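Local atomic coordinates of S-adenosylmethionine:2-demethylmenaquinone methyltransferase (Geobacillus kaustophilus, PDB entry 2PCN), a protein that belongs to the RraA-like family of compact alpha/beta proteins, whose subunits assemble here as a trimer. Residues 92-97 against 110-115; 8-13 against 154-159; 51-56 against 81-86; 35-40 against 123-128; 19-24 against 106-111. All blocks are in the same frame, centred on the assembly; numbering follows the deposited sequence.

Contact 1. Residues 92-97 against 110-115; sequences GCIRDS and IGTCPV
The carbonyl O of Pro114 takes the shortest polar bond of this contact, 2.8 Å from Arg95 NH1. The oxygen lies almost in the guanidinium plane, so the N-H meets it at the edge of the group, while the donor stands 28° out of the carbonyl plane. Arg95 reaches it with a chain extended from CG to NE, running alongside residues 113-114: CB passes 3.2 Å from Cys113 O, and CD lies near Pro114 O. The other end of the guanidinium, NH2, forms a salt bridge with Asp8 of the second subunit. Before Arg95 in the chain, the two backbones pair in parallel. Ile94 is bonded through both its backbone N and its O, N to Gly111 O at 3.1 Å and O to Cys113 N at 3.0 Å, and Gly92 O accepts from Ile110 N. Thr112 CA also brings its hydrogen to Ile94 O. With SG anti to its carbonyl carbon (chi1 -62°), Cys93 lays the sulfur over the Gly111 peptide, 3.6 Å from Gly111 C, and its CB meets Cys113 CB at 3.9 Å. Ser97 CB touches Thr112 CG2, whereas the hydroxyls of both residues bond Asp147 of the second subunit. Backbone bonds thus set the register of the short strands, and the polar ends of Arg95, Ser97 and Thr112 link the ends of these short strands to the second subunit.

Contact 2. Residues 8-13 against 154-159; sequences DQFLDE and KDLLAK
Glu13 sets CG anti to its carbonyl carbon (chi1 -66°) and runs on extended, while Lys154 bends at chi2 and chi4 (73° and 59°) and Lys159 at chi3, torsions that bring both ammonium groups to one carboxylate. Lys154 NZ lies 3.0 Å from Glu13 OE2, its side chain crossing that of Glu13 at about a right angle. Lys159 comes head-on to Glu13, its NZ 3.0 Å from Glu13 OE1 and 3.2 Å from Glu13 OE2. All three hydrogen bonds are weak, and Lys159 is poorly ordered, so the charge attraction probably counts for more than precise bond geometry. Beside this network Phe10 and Leu156 pass side by side, pointing opposite ways. Leu156 CD1 touches Phe10 CD2 at 3.6 Å, and Leu156 CB sits over one face of the ring, offset toward its rim; Gln9 CB covers the opposite face. The loop is shaped by a type I turn from Asp155 to Ala158, within which Asp155 OD1 accepts from Leu157 N at 2.8 Å. Tyr143 OH, on strand 141-145, hydrogen-bonds Leu156 N. The arrangement is a surface salt-bridge network flanking an apolar contact, with an Asx turn in the C-terminal loop that packs against the end of the N-terminal helix 3-10.

Contact 3. Residues 51-56 against 81-86; sequences ETVPPG and CERGLA
The backbones meet where Gly56 N donates to Gly84 O at 2.8 Å, just after helix 74-82 has ended and beyond the last turn of helix 44-52. From the helix end, Arg83 reaches back over residues 51-53. Its chain bends at chi3 (60°), laying the guanidinium flat against the backbone: Glu51 O is 3.2 Å above the plane, over its centre, and Thr52 N lies over the same face nearer the rim. Val53 O is instead met at the edge. There Arg83 NH1 bonds Val53 O at 2.8 Å, in the carbonyl plane and on a lone pair, and NH2 adds a weak bond to the same oxygen. A water donates to Val53 O as well, at 2.8 Å, so three bonds, one of them weak, from the guanidinium and a water hold this oxygen; the same water donates to Arg83 O and bridges the two segments. Arg83 NH1 has a further acceptor in Leu50 O, which helps fix the rotation of the group. On the buried side Val53 CG2 meets Leu85 CD2 at 3.7 Å, the side chains crossing at about a right angle, while Ala86 CB closes on Gly56 O at 3.3 Å. Gly84, with positive phi, is the C-prime residue of a Schellman motif: Gly84 N bonds Cys81 O and Leu85 N bonds Ala80 O, ending helix 74-82 before strand 87-90.

Contact 4. Residues 35-40 against 123-128; sequences ATVDVF and GARDVV
The Arg125 guanidinium is met at its edge by a water lying in its plane: NE donates to this water at 2.9 Å, and the water donates to Thr36 O. At another corner of the group NH2 bonds Thr52 OG1, so both the water and a helix residue hold its rotation. Arg125 gets there by a bend at chi3 (57°), and Arg125 CG passes 4.2 Å from Val37 CG2 on the face the two residues share. Thr36 O is gripped further by Asp126 N, which approaches at 2.9 Å from 45° above the carbonyl plane, away from the lone-pair positions. Thr36 also uses its side chain: with OG1 between the backbone N and the carbonyl carbon (chi1 65°), the hydroxyl donates to Val127 O at 2.6 Å, in the carbonyl plane and on a lone pair. A second water accepts from Thr36 N; its very short approach to Asp126 OD1 is doubtful in detail. Asp38 and Ala124 form the antiparallel hydrogen-bonded pair, Asp38 N to Ala124 O at 2.7 Å and Ala124 N to Asp38 O at 2.8 Å. Asp38 CB packs on Val127 CG2 at 3.7 Å, while its carboxylate makes a salt bridge with Lys64. Strand 124-125 thus lies along one side of strand 30-38, whose other side pairs in parallel with strand 58-62. Val37 and Arg125 face helix 44-52, touching Ala49, whereas Thr36 and Asp38 touch Leu129 of strand 129-131.

Contact 5. Residues 19-24 against 106-111; sequences LPFQSY and GVMAIG
Tyr24 runs along residues 107-111 from its CB outward. CB lies 3.7 Å from Val107 O, which also accepts the Tyr24 N-H at 2.7 Å; CD2 and CE2 pass Ala109 CB, the latter at 3.8 Å, with this methyl at the ring edge; and OH ends 3.2 Å from Gly111 CA. Having CG anti to the carbonyl carbon (chi1 -64°) sends the ring along residues 107-111, so that its hydroxyl reaches Gly111. Phe21 approaches differently: its CB meets Met108 CB at 3.7 Å, the two side chains crossing at about a right angle, and the carbonyl carbon of Ala109 lies in the ring plane at the edge. Met108 SD sits 5.1 Å from the ring centroid, 45° off the normal, an oblique Met-aromatic contact. Val149 of strand 148-152 touches both Phe21 and Met108. Further along, Leu19 CD2 packs on Ile110 CG2. A water joins Ser23 OG to Val107 N, accepting from the latter. Gln22 and Ala109 exchange backbone bonds, Gln22 N to Ala109 O at 2.8 Å and Ala109 N to Gln22 O at 3.1 Å. This is a short antiparallel pairing in a mixed sheet, in which strand 22-23 flanks strand 106-109 and strand 87-90 runs parallel on its other side.

In the fold
Contacts 1 and 5 share Ile110 and Gly111, where the chain turns from strand 106-109 into strand 111-112; their centres are 10 Å apart, and Tyr24 of contact 5 packs on Ile94 and Thr112 of contact 1. Contact 3 reaches contact 5 through Ala86 and Gly106, and contact 4 through Thr52 and Arg125. Contacts 4 and 5, 18 Å apart by centres, lie on opposite sides of the chain's centre yet reach the same mixed sheet. Contact 2 stands apart, its centre 32 Å from that of contact 1 within a chain. Across the trimer, however, Arg95 meets Asp8 of a neighbouring subunit, joining these two regions. An acetate ion, probably from the crystallisation liquor, lies about 4 Å from the side chain of Arg95.

Contact 1. Residues 92-97 against 110-115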
# COMPACT_ATOMS: atom_id res chain seq x y z
N GLY A 92 2.61 -1.89 15.31
CA GLY A 92 2.33 -0.50 15.62
C GLY A 92 2.93 0.37 14.53
O GLY A 92 3.25 -0.14 13.45
N CYS A 93 3.10 1.66 14.80
CA CYS A 93 3.62 2.57 13.78
C CYS A 93 5.04 3.08 14.02
O CYS A 93 5.61 2.94 15.10
CB CYS A 93 2.70 3.78 13.65
SG CYS A 93 1.03 3.40 13.10
N ILE A 94 5.61 3.67 12.97
CA ILE A 94 6.94 4.25 13.04
C ILE A 94 6.84 5.64 12.41
O ILE A 94 5.78 6.02 11.90
CB ILE A 94 7.97 3.44 12.22
CG1 ILE A 94 7.65 3.53 10.72
CG2 ILE A 94 7.98 1.99 12.67
CD1 ILE A 94 8.76 3.03 9.82
N ARG A 95 7.93 6.39 12.48
CA ARG A 95 7.99 7.70 11.85
C ARG A 95 9.39 7.84 11.25
O ARG A 95 10.21 6.93 11.41
CB ARG A 95 7.68 8.82 12.85
CG ARG A 95 8.67 9.02 13.98
CD ARG A 95 8.18 10.17 14.86
NE ARG A 95 9.21 10.71 15.73
CZ ARG A 95 9.08 11.82 16.44
NH1 ARG A 95 7.96 12.52 16.38
NH2 ARG A 95 10.09 12.25 17.19
N ASP A 96 9.65 8.95 10.57
CA ASP A 96 10.93 9.16 9.90
C ASP A 96 11.10 8.04 8.87
O ASP A 96 12.22 7.58 8.62
CB ASP A 96 12.11 9.13 10.88
CG ASP A 96 12.01 10.20 11.95
OD1 ASP A 96 11.63 11.35 11.62
OD2 ASP A 96 12.33 9.90 13.12
N SER A 97 9.99 7.63 8.26
CA SER A 97 10.01 6.55 7.27
C SER A 97 10.89 6.90 6.08
O SER A 97 11.50 6.02 5.48
CB SER A 97 8.59 6.23 6.80
OG SER A 97 7.97 7.33 6.15
N ILE A 110 2.85 -1.50 10.76
CA ILE A 110 1.55 -1.44 10.10
C ILE A 110 1.20 -0.06 9.56
O ILE A 110 0.19 0.10 8.88
CB ILE A 110 0.41 -1.92 11.03
CG1 ILE A 110 0.28 -0.98 12.23
CG2 ILE A 110 0.68 -3.35 11.47
CD1 ILE A 110 -0.96 -1.24 13.07
N GLY A 111 2.04 0.93 9.85
CA GLY A 111 1.77 2.27 9.36
C GLY A 111 2.73 3.30 9.92
O GLY A 111 3.67 2.97 10.63
N THR A 112 2.48 4.56 9.57
CA THR A 112 3.31 5.66 10.05
C THR A 112 2.46 6.62 10.86
O THR A 112 1.25 6.71 10.65
CB THR A 112 3.95 6.45 8.88
OG1 THR A 112 2.92 7.01 8.06
CG2 THR A 112 4.85 5.53 8.05
N CYS A 113 3.10 7.32 11.78
CA CYS A 113 2.45 8.30 12.64
C CYS A 113 3.54 9.27 13.06
O CYS A 113 4.56 8.86 13.61
CB CYS A 113 1.85 7.62 13.87
SG CYS A 113 1.09 8.80 15.01
N PRO A 114 3.33 10.58 12.82
CA PRO A 114 4.32 11.60 13.18
C PRO A 114 4.45 11.91 14.67
O PRO A 114 5.45 12.51 15.09
CB PRO A 114 3.86 12.81 12.38
CG PRO A 114 2.37 12.68 12.46
CD PRO A 114 2.15 11.19 12.19
N VAL A 115 3.47 11.51 15.47
CA VAL A 115 3.50 11.79 16.91
C VAL A 115 4.43 10.87 17.70
O VAL A 115 4.37 9.65 17.58
CB VAL A 115 2.08 11.69 17.52
CG1 VAL A 115 2.13 12.04 19.00
CG2 VAL A 115 1.12 12.61 16.77

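Contact 2. Residues 8-13 against 154-159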
# COMPACT_ATOMS: atom_id res chain seq x y z
N ASP A 8 7.87 -24.13 2.21
CA ASP A 8 7.86 -25.38 1.45
C ASP A 8 8.61 -26.49 2.18
O ASP A 8 8.19 -27.64 2.17
CB ASP A 8 8.48 -25.18 0.06
CG ASP A 8 7.61 -24.32 -0.84
OD1 ASP A 8 6.47 -24.00 -0.46
OD2 ASP A 8 8.08 -23.97 -1.95
N GLN A 9 9.73 -26.14 2.80
CA GLN A 9 10.56 -27.11 3.52
C GLN A 9 10.18 -27.39 4.97
O GLN A 9 10.25 -28.54 5.42
CB GLN A 9 12.02 -26.68 3.51
CG GLN A 9 12.72 -26.69 2.17
CD GLN A 9 14.19 -26.34 2.29
OE1 GLN A 9 14.95 -27.05 2.96
NE2 GLN A 9 14.60 -25.25 1.65
N PHE A 10 9.78 -26.36 5.70
CA PHE A 10 9.48 -26.51 7.13
C PHE A 10 8.13 -26.01 7.63
O PHE A 10 8.01 -25.65 8.80
CB PHE A 10 10.56 -25.79 7.94
CG PHE A 10 11.97 -26.10 7.50
CD1 PHE A 10 12.55 -27.33 7.79
CD2 PHE A 10 12.71 -25.15 6.81
CE1 PHE A 10 13.86 -27.61 7.40
CE2 PHE A 10 14.02 -25.42 6.41
CZ PHE A 10 14.59 -26.65 6.71
N LEU A 11 7.11 -25.99 6.78
CA LEU A 11 5.81 -25.49 7.20
C LEU A 11 5.31 -26.06 8.53
O LEU A 11 4.74 -25.33 9.34
CB LEU A 11 4.76 -25.73 6.11
CG LEU A 11 3.36 -25.15 6.38
CD1 LEU A 11 3.46 -23.65 6.65
CD2 LEU A 11 2.45 -25.42 5.20
N ASP A 12 5.52 -27.35 8.75
CA ASP A 12 5.06 -28.00 9.98
C ASP A 12 5.73 -27.46 11.25
O ASP A 12 5.20 -27.62 12.35
CB ASP A 12 5.27 -29.51 9.90
CG ASP A 12 6.73 -29.90 9.73
OD1 ASP A 12 7.55 -29.50 10.57
OD2 ASP A 12 7.04 -30.62 8.76
N GLU A 13 6.88 -26.82 11.10
CA GLU A 13 7.61 -26.26 12.24
C GLU A 13 7.52 -24.74 12.25
O GLU A 13 8.21 -24.08 13.03
CB GLU A 13 9.08 -26.65 12.18
CG GLU A 13 9.38 -28.12 12.35
CD GLU A 13 10.85 -28.41 12.21
OE1 GLU A 13 11.41 -28.16 11.12
OE2 GLU A 13 11.46 -28.89 13.20
N LYS A 154 13.59 -22.36 16.34
CA LYS A 154 15.04 -22.52 16.30
C LYS A 154 15.58 -22.21 14.92
O LYS A 154 14.83 -22.10 13.95
CB LYS A 154 15.43 -23.94 16.73
CG LYS A 154 14.68 -25.07 16.03
CD LYS A 154 15.10 -25.25 14.58
CE LYS A 154 14.43 -26.46 13.97
NZ LYS A 154 12.94 -26.36 14.02
N ASP A 155 16.90 -22.06 14.82
CA ASP A 155 17.54 -21.77 13.55
C ASP A 155 17.32 -22.94 12.60
O ASP A 155 17.89 -24.02 12.80
CB ASP A 155 19.04 -21.53 13.75
CG ASP A 155 19.70 -20.92 12.53
OD1 ASP A 155 19.48 -21.44 11.42
OD2 ASP A 155 20.44 -19.93 12.69
N LEU A 156 16.50 -22.73 11.58
CA LEU A 156 16.20 -23.78 10.61
C LEU A 156 17.32 -24.03 9.61
O LEU A 156 17.29 -25.01 8.86
CB LEU A 156 14.91 -23.43 9.84
CG LEU A 156 13.61 -23.38 10.63
CD1 LEU A 156 12.46 -23.01 9.70
CD2 LEU A 156 13.34 -24.73 11.28
N LEU A 157 18.32 -23.15 9.60
CA LEU A 157 19.44 -23.29 8.68
C LEU A 157 20.73 -23.71 9.37
O LEU A 157 21.81 -23.58 8.80
CB LEU A 157 19.65 -21.97 7.94
CG LEU A 157 18.41 -21.46 7.20
CD1 LEU A 157 18.68 -20.08 6.64
CD2 LEU A 157 18.03 -22.43 6.08
N ALA A 158 20.60 -24.21 10.59
CA ALA A 158 21.75 -24.67 11.36
C ALA A 158 21.41 -26.01 11.99
O ALA A 158 22.20 -26.59 12.74
CB ALA A 158 22.08 -23.65 12.45
N LYS A 159 20.21 -26.50 11.67
CA LYS A 159 19.74 -27.78 12.19
C LYS A 159 20.14 -28.95 11.29
O LYS A 159 20.57 -28.76 10.16
CB LYS A 159 18.21 -27.75 12.32
CG LYS A 159 17.49 -27.41 11.02
CD LYS A 159 15.99 -27.58 11.15
CE LYS A 159 15.61 -29.04 11.40
NZ LYS A 159 14.14 -29.23 11.49

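Contact 3. Residues 51-56 against 81-86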
# COMPACT_ATOMS: atom_id res chain seq x y z
N GLU A 51 19.55 -0.90 22.38
CA GLU A 51 20.89 -0.55 22.85
C GLU A 51 21.58 -1.72 23.55
O GLU A 51 22.78 -1.64 23.83
CB GLU A 51 20.81 0.62 23.83
CG GLU A 51 20.07 1.84 23.30
CD GLU A 51 19.94 2.94 24.34
OE1 GLU A 51 19.58 2.63 25.49
OE2 GLU A 51 20.18 4.12 24.00
N THR A 52 20.85 -2.80 23.80
CA THR A 52 21.44 -3.94 24.50
C THR A 52 21.39 -5.33 23.86
O THR A 52 22.21 -6.18 24.20
CB THR A 52 20.83 -4.06 25.91
OG1 THR A 52 19.41 -4.26 25.80
CG2 THR A 52 21.10 -2.79 26.71
N VAL A 53 20.45 -5.59 22.95
CA VAL A 53 20.38 -6.93 22.35
C VAL A 53 21.61 -7.27 21.50
O VAL A 53 22.29 -6.39 20.98
CB VAL A 53 19.10 -7.10 21.49
CG1 VAL A 53 17.87 -6.93 22.36
CG2 VAL A 53 19.09 -6.10 20.34
N PRO A 54 21.93 -8.57 21.37
CA PRO A 54 23.08 -9.04 20.60
C PRO A 54 22.99 -8.70 19.11
O PRO A 54 21.90 -8.53 18.57
CB PRO A 54 23.06 -10.55 20.82
CG PRO A 54 22.39 -10.70 22.14
CD PRO A 54 21.27 -9.70 22.05
N PRO A 55 24.15 -8.59 18.44
CA PRO A 55 24.16 -8.27 17.01
C PRO A 55 23.43 -9.38 16.25
O PRO A 55 23.48 -10.55 16.65
CB PRO A 55 25.66 -8.25 16.67
CG PRO A 55 26.29 -7.83 17.97
CD PRO A 55 25.52 -8.65 18.98
N GLY A 56 22.74 -9.02 15.17
CA GLY A 56 22.01 -10.01 14.39
C GLY A 56 20.59 -10.24 14.86
O GLY A 56 19.80 -10.92 14.19
N CYS A 81 21.36 0.11 13.43
CA CYS A 81 22.40 -0.03 12.41
C CYS A 81 23.79 -0.05 13.04
O CYS A 81 24.63 -0.87 12.68
CB CYS A 81 22.34 1.12 11.40
SG CYS A 81 20.92 1.07 10.30
N GLU A 82 24.01 0.85 13.99
CA GLU A 82 25.31 0.94 14.66
C GLU A 82 25.67 -0.32 15.44
O GLU A 82 26.84 -0.67 15.55
CB GLU A 82 25.33 2.15 15.60
CG GLU A 82 24.95 3.46 14.93
CD GLU A 82 24.94 4.63 15.89
OE1 GLU A 82 24.61 4.43 17.07
OE2 GLU A 82 25.25 5.76 15.45
N ARG A 83 24.67 -1.00 15.99
CA ARG A 83 24.94 -2.20 16.77
C ARG A 83 24.77 -3.50 15.98
O ARG A 83 24.79 -4.59 16.55
CB ARG A 83 24.07 -2.20 18.04
CG ARG A 83 24.24 -0.93 18.86
CD ARG A 83 23.66 -1.04 20.27
NE ARG A 83 24.28 -2.12 21.04
CZ ARG A 83 23.75 -3.32 21.22
NH1 ARG A 83 22.57 -3.61 20.68
NH2 ARG A 83 24.40 -4.24 21.92
N GLY A 84 24.61 -3.36 14.67
CA GLY A 84 24.48 -4.52 13.80
C GLY A 84 23.27 -5.42 13.97
O GLY A 84 23.38 -6.63 13.81
N LEU A 85 22.11 -4.85 14.28
CA LEU A 85 20.91 -5.66 14.43
C LEU A 85 20.39 -6.01 13.03
O LEU A 85 20.69 -5.32 12.06
CB LEU A 85 19.85 -4.90 15.23
CG LEU A 85 20.16 -4.66 16.72
CD1 LEU A 85 21.44 -3.86 16.87
CD2 LEU A 85 19.00 -3.93 17.38
N ALA A 86 19.61 -7.09 12.94
CA ALA A 86 19.06 -7.53 11.66
C ALA A 86 17.86 -6.67 11.24
O ALA A 86 17.73 -6.31 10.07
CB ALA A 86 18.65 -8.99 11.74
O HOH W 1 24.32 -5.65 19.15

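Contact 4. Residues 35-40 against 123-128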
# COMPACT_ATOMS: atom_id res chain seq x y z
N ALA A 35 14.03 -11.05 19.87
CA ALA A 35 14.15 -10.39 21.16
C ALA A 35 12.78 -9.71 21.22
O ALA A 35 12.33 -9.16 20.21
CB ALA A 35 15.25 -9.34 21.13
N THR A 36 12.11 -9.76 22.37
CA THR A 36 10.77 -9.19 22.47
C THR A 36 10.59 -7.99 23.39
O THR A 36 11.31 -7.82 24.38
CB THR A 36 9.74 -10.24 22.94
OG1 THR A 36 10.05 -10.65 24.27
CG2 THR A 36 9.75 -11.46 22.02
N VAL A 37 9.61 -7.16 23.03
CA VAL A 37 9.26 -5.98 23.81
C VAL A 37 7.74 -5.83 23.71
O VAL A 37 7.19 -5.85 22.61
CB VAL A 37 9.91 -4.69 23.27
CG1 VAL A 37 9.51 -3.51 24.14
CG2 VAL A 37 11.41 -4.83 23.23
N ASP A 38 7.08 -5.69 24.85
CA ASP A 38 5.63 -5.54 24.89
C ASP A 38 5.33 -4.17 25.50
O ASP A 38 5.61 -3.93 26.67
CB ASP A 38 5.03 -6.66 25.74
CG ASP A 38 3.52 -6.73 25.64
OD1 ASP A 38 2.98 -6.66 24.52
OD2 ASP A 38 2.87 -6.88 26.70
N VAL A 39 4.76 -3.28 24.69
CA VAL A 39 4.46 -1.92 25.14
C VAL A 39 3.13 -1.41 24.60
O VAL A 39 2.47 -2.07 23.80
CB VAL A 39 5.55 -0.93 24.69
CG1 VAL A 39 6.91 -1.36 25.23
CG2 VAL A 39 5.58 -0.85 23.16
N PHE A 40 2.75 -0.22 25.05
CA PHE A 40 1.53 0.43 24.60
C PHE A 40 1.77 1.94 24.52
O PHE A 40 1.72 2.65 25.53
CB PHE A 40 0.37 0.13 25.55
CG PHE A 40 -0.94 0.72 25.09
CD1 PHE A 40 -1.48 0.37 23.86
CD2 PHE A 40 -1.62 1.63 25.89
CE1 PHE A 40 -2.68 0.93 23.42
CE2 PHE A 40 -2.83 2.19 25.46
CZ PHE A 40 -3.35 1.83 24.22
N GLY A 123 5.66 -1.19 30.24
CA GLY A 123 5.78 -2.31 29.33
C GLY A 123 6.78 -3.33 29.86
O GLY A 123 7.24 -3.21 30.99
N ALA A 124 7.12 -4.32 29.05
CA ALA A 124 8.07 -5.34 29.48
C ALA A 124 8.87 -5.94 28.34
O ALA A 124 8.39 -6.03 27.21
CB ALA A 124 7.34 -6.45 30.23
N ARG A 125 10.10 -6.35 28.64
CA ARG A 125 10.96 -6.98 27.65
C ARG A 125 11.04 -8.47 27.94
O ARG A 125 10.70 -8.91 29.05
CB ARG A 125 12.38 -6.39 27.71
CG ARG A 125 12.52 -4.94 27.26
CD ARG A 125 13.94 -4.45 27.44
NE ARG A 125 14.90 -5.29 26.72
CZ ARG A 125 16.22 -5.17 26.82
NH1 ARG A 125 16.76 -4.25 27.61
NH2 ARG A 125 17.02 -5.99 26.14
N ASP A 126 11.46 -9.24 26.95
CA ASP A 126 11.63 -10.68 27.07
C ASP A 126 10.41 -11.49 27.50
O ASP A 126 10.55 -12.51 28.18
CB ASP A 126 12.79 -10.97 28.03
CG ASP A 126 14.03 -10.15 27.71
OD1 ASP A 126 14.44 -10.13 26.53
OD2 ASP A 126 14.60 -9.54 28.63
N VAL A 127 9.22 -11.04 27.13
CA VAL A 127 8.00 -11.76 27.45
C VAL A 127 7.46 -12.36 26.15
O VAL A 127 7.92 -11.99 25.06
CB VAL A 127 6.91 -10.83 28.05
CG1 VAL A 127 7.38 -10.28 29.39
CG2 VAL A 127 6.59 -9.70 27.09
N VAL A 128 6.52 -13.28 26.26
CA VAL A 128 5.93 -13.89 25.08
C VAL A 128 4.90 -12.93 24.51
O VAL A 128 4.03 -12.45 25.23
CB VAL A 128 5.26 -15.24 25.42
CG1 VAL A 128 4.59 -15.81 24.18
CG2 VAL A 128 6.29 -16.21 25.97
O HOH W 2 13.98 -7.01 24.64
O HOH W 3 13.65 -11.19 24.35
O HOH W 4 2.77 -10.00 26.47

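Contact 5. Residues 19-24 against 106-111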
# COMPACT_ATOMS: atom_id res chain seq x y z
N LEU A 19 -0.79 -11.03 9.92
CA LEU A 19 -0.83 -9.58 9.80
C LEU A 19 0.14 -9.12 8.71
O LEU A 19 1.34 -9.39 8.78
CB LEU A 19 -0.45 -8.93 11.13
CG LEU A 19 -0.34 -7.41 11.18
CD1 LEU A 19 -1.70 -6.77 10.92
CD2 LEU A 19 0.18 -7.00 12.55
N PRO A 20 -0.38 -8.45 7.67
CA PRO A 20 0.48 -7.97 6.59
C PRO A 20 1.19 -6.70 7.05
O PRO A 20 0.57 -5.80 7.60
CB PRO A 20 -0.51 -7.70 5.46
CG PRO A 20 -1.71 -7.23 6.20
CD PRO A 20 -1.80 -8.21 7.35
N PHE A 21 2.50 -6.64 6.83
CA PHE A 21 3.28 -5.48 7.23
C PHE A 21 3.71 -4.64 6.05
O PHE A 21 3.78 -5.13 4.92
CB PHE A 21 4.56 -5.92 7.96
CG PHE A 21 4.33 -6.49 9.32
CD1 PHE A 21 4.10 -5.66 10.41
CD2 PHE A 21 4.38 -7.87 9.52
CE1 PHE A 21 3.93 -6.19 11.69
CE2 PHE A 21 4.21 -8.41 10.80
CZ PHE A 21 3.99 -7.56 11.88
N GLN A 22 3.99 -3.37 6.31
CA GLN A 22 4.49 -2.48 5.28
C GLN A 22 5.99 -2.54 5.56
O GLN A 22 6.39 -2.58 6.72
CB GLN A 22 4.00 -1.04 5.50
CG GLN A 22 2.49 -0.88 5.47
CD GLN A 22 1.87 -1.45 4.21
OE1 GLN A 22 2.28 -1.11 3.10
NE2 GLN A 22 0.87 -2.31 4.37
N SER A 23 6.81 -2.58 4.51
CA SER A 23 8.26 -2.64 4.68
C SER A 23 8.83 -1.23 4.52
O SER A 23 8.64 -0.60 3.49
CB SER A 23 8.88 -3.58 3.65
OG SER A 23 10.25 -3.79 3.91
N TYR A 24 9.54 -0.75 5.55
CA TYR A 24 10.09 0.60 5.54
C TYR A 24 11.61 0.73 5.47
O TYR A 24 12.12 1.79 5.12
CB TYR A 24 9.61 1.35 6.77
CG TYR A 24 8.12 1.57 6.83
CD1 TYR A 24 7.49 2.51 6.01
CD2 TYR A 24 7.33 0.82 7.71
CE1 TYR A 24 6.11 2.71 6.06
CE2 TYR A 24 5.95 1.01 7.77
CZ TYR A 24 5.35 1.96 6.94
OH TYR A 24 3.98 2.13 6.99
N GLY A 106 16.21 -3.99 8.30
CA GLY A 106 14.82 -4.30 8.03
C GLY A 106 13.90 -3.63 9.04
O GLY A 106 14.19 -3.60 10.23
N VAL A 107 12.80 -3.06 8.55
CA VAL A 107 11.83 -2.42 9.43
C VAL A 107 10.43 -2.65 8.87
O VAL A 107 10.11 -2.17 7.78
CB VAL A 107 12.05 -0.89 9.55
CG1 VAL A 107 10.96 -0.29 10.44
CG2 VAL A 107 13.42 -0.59 10.13
N MET A 108 9.62 -3.40 9.61
CA MET A 108 8.24 -3.67 9.21
C MET A 108 7.31 -3.13 10.28
O MET A 108 7.57 -3.30 11.48
CB MET A 108 8.00 -5.17 9.04
CG MET A 108 8.77 -5.82 7.90
SD MET A 108 8.32 -7.55 7.73
CE MET A 108 8.36 -7.74 5.94
N ALA A 109 6.24 -2.49 9.85
CA ALA A 109 5.26 -1.91 10.77
C ALA A 109 3.92 -1.84 10.05
O ALA A 109 3.86 -2.09 8.84
CB ALA A 109 5.71 -0.52 11.20
N ILE A 110 2.85 -1.50 10.76
CA ILE A 110 1.55 -1.44 10.10
C ILE A 110 1.20 -0.06 9.56
O ILE A 110 0.19 0.10 8.88
CB ILE A 110 0.41 -1.92 11.03
CG1 ILE A 110 0.28 -0.98 12.23
CG2 ILE A 110 0.68 -3.35 11.47
CD1 ILE A 110 -0.96 -1.24 13.07
N GLY A 111 2.04 0.93 9.85
CA GLY A 111 1.77 2.27 9.36
C GLY A 111 2.73 3.30 9.92
O GLY A 111 3.67 2.97 10.63
O HOH W 5 12.30 -3.35 5.60